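Local atomic coordinates of possible substrate binding protein of ABC transporter system (PDB entry 3N0X), a protein that probably binds branched-chain amino acids or related ligands and delivers them to an ABC transporter. Residues A159-K162 / E163-K167. Sequence-based numbering, arbitrary orientation.
Sequences AAFK and EALAK
Phe-161 runs alongside Leu-165, one helical turn further on, and their ends come together where CZ of Phe-161 meets methyl CD1 of Leu-165 at 4.2 Å. Both belong to helix 152-165, the crossover of a beta-alpha-beta unit between strands 142-149 and 171-178 in the periplasmic binding protein fold. CG of Phe-161 stands anti to its own N (chi1 177°), which carries the ring out from the helix onto Ile-144 and Thr-146 and into a stack with Trp-206. Leu-165 packs on Ile-144 and on Leu-172 of the next strand, so the pair faces the parallel sheet. Ala-160 and Ala-164, also a turn apart, touch the neighbouring helix 126-137, where Ala-164 meets Ile-131 and Ala-134.

Lys-162 leaves the helix as a fully extended chain, brushes Leu-172 and ends in a salt bridge from NZ to OE2 of Glu-175. CB of Glu-163 lies 3.6 Å from O of Ala-159.

Underneath runs the alpha-helical i to i+4 bonding. N of Ala-164 reaches O of Ala-160 at 3.1 Å, nearly straight at 171°. Bonding is less regular toward the C-terminal end: the bond from Ala-166 N to Lys-162 O is 3.2 Å long and bent to 135°, and Leu-165 O accepts a hydrogen bond from the hydroxyl OG1 of Thr-168.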
ATOM      1  N   ALA A 159      -7.102   8.884 -12.782  1.00 14.51           N
ATOM      2  CA  ALA A 159      -7.903   8.063 -13.678  1.00 15.04           C
ATOM      3  C   ALA A 159      -8.622   6.958 -12.939  1.00 14.86           C
ATOM      4  O   ALA A 159      -9.814   6.693 -13.163  1.00 15.56           O
ATOM      5  CB  ALA A 159      -7.035   7.496 -14.842  1.00 14.63           C
ATOM      6  N   ALA A 160      -7.907   6.271 -12.056  1.00 14.45           N
ATOM      7  CA  ALA A 160      -8.486   5.166 -11.265  1.00 13.83           C
ATOM      8  C   ALA A 160      -9.584   5.656 -10.308  1.00 13.70           C
ATOM      9  O   ALA A 160     -10.653   5.052 -10.162  1.00 14.88           O
ATOM     10  CB  ALA A 160      -7.388   4.421 -10.517  1.00 12.77           C
ATOM     11  N   PHE A 161      -9.287   6.778  -9.652  1.00 13.63           N
ATOM     12  CA  PHE A 161     -10.239   7.432  -8.771  1.00 13.84           C
ATOM     13  C   PHE A 161     -11.523   7.775  -9.524  1.00 13.64           C
ATOM     14  O   PHE A 161     -12.616   7.509  -9.018  1.00 14.64           O
ATOM     15  CB  PHE A 161      -9.547   8.694  -8.173  1.00 11.81           C
ATOM     16  CG  PHE A 161     -10.401   9.541  -7.288  1.00 11.85           C
ATOM     17  CD1 PHE A 161     -11.168  10.571  -7.809  1.00 12.57           C
ATOM     18  CD2 PHE A 161     -10.383   9.354  -5.897  1.00 13.97           C
ATOM     19  CE1 PHE A 161     -11.930  11.383  -6.970  1.00 13.36           C
ATOM     20  CE2 PHE A 161     -11.113  10.190  -5.053  1.00 14.00           C
ATOM     21  CZ  PHE A 161     -11.926  11.189  -5.596  1.00 14.26           C
ATOM     22  N   LYS A 162     -11.375   8.409 -10.705  1.00 14.82           N
ATOM     23  CA  LYS A 162     -12.499   8.902 -11.532  1.00 15.15           C
ATOM     24  C   LYS A 162     -13.397   7.754 -11.976  1.00 16.37           C
ATOM     25  O   LYS A 162     -14.606   7.832 -11.895  1.00 17.97           O
ATOM     26  CB  LYS A 162     -11.947   9.660 -12.740  1.00 18.00           C
ATOM     27  CG  LYS A 162     -12.949  10.127 -13.784  1.00 23.03           C
ATOM     28  CD  LYS A 162     -12.148  10.906 -14.829  1.00 27.21           C
ATOM     29  CE  LYS A 162     -13.014  11.550 -15.890  1.00 33.98           C
ATOM     30  NZ  LYS A 162     -12.118  12.357 -16.775  1.00 35.25           N
ATOM     31  N   GLU A 163     -12.791   6.658 -12.380  1.00 15.78           N
ATOM     32  CA  GLU A 163     -13.582   5.512 -12.799  0.50 16.48           C
ATOM     33  C   GLU A 163     -14.383   4.929 -11.624  1.00 16.85           C
ATOM     34  O   GLU A 163     -15.576   4.626 -11.783  1.00 18.56           O
ATOM     35  CB  GLU A 163     -12.700   4.495 -13.512  0.50 18.04           C
ATOM     36  CG  GLU A 163     -13.414   3.222 -13.957  0.50 20.04           C
ATOM     37  CD  GLU A 163     -14.540   3.432 -14.977  0.50 25.68           C
ATOM     38  OE1 GLU A 163     -14.542   4.438 -15.730  0.50 28.55           O
ATOM     39  OE2 GLU A 163     -15.427   2.552 -15.033  0.50 32.58           O
ATOM     40  N   ALA A 164     -13.759   4.766 -10.442  1.00 15.78           N
ATOM     41  CA  ALA A 164     -14.500   4.306  -9.272  1.00 14.81           C
ATOM     42  C   ALA A 164     -15.589   5.274  -8.815  1.00 14.95           C
ATOM     43  O   ALA A 164     -16.652   4.873  -8.330  1.00 17.47           O
ATOM     44  CB  ALA A 164     -13.521   4.000  -8.096  1.00 16.46           C
ATOM     45  N   LEU A 165     -15.292   6.565  -8.922  1.00 16.85           N
ATOM     46  CA  LEU A 165     -16.199   7.584  -8.455  1.00 16.41           C
ATOM     47  C   LEU A 165     -17.493   7.552  -9.233  1.00 18.55           C
ATOM     48  O   LEU A 165     -18.546   7.883  -8.681  1.00 18.05           O
ATOM     49  CB  LEU A 165     -15.557   8.958  -8.539  1.00 16.29           C
ATOM     50  CG  LEU A 165     -16.272  10.034  -7.712  1.00 16.52           C
ATOM     51  CD1 LEU A 165     -15.841   9.886  -6.229  1.00 13.24           C
ATOM     52  CD2 LEU A 165     -15.941  11.455  -8.270  1.00 18.89           C
ATOM     53  N   ALA A 166     -17.413   7.150 -10.500  1.00 20.51           N
ATOM     54  CA  ALA A 166     -18.590   7.185 -11.394  1.00 24.08           C
ATOM     55  C   ALA A 166     -19.754   6.337 -10.897  1.00 26.94           C
ATOM     56  O   ALA A 166     -20.907   6.680 -11.118  1.00 30.08           O
ATOM     57  CB  ALA A 166     -18.188   6.807 -12.854  1.00 25.13           C
ATOM     58  N   LYS A 167     -19.464   5.280 -10.150  1.00 26.62           N
ATOM     59  CA  LYS A 167     -20.482   4.386  -9.668  1.00 29.74           C
ATOM     60  C   LYS A 167     -21.016   4.789  -8.272  1.00 29.27           C
ATOM     61  O   LYS A 167     -21.950   4.170  -7.763  1.00 30.67           O
ATOM     62  CB  LYS A 167     -19.906   2.959  -9.659  1.00 32.18           C
ATOM     63  CG  LYS A 167     -18.706   2.789 -10.636  1.00 36.94           C
TER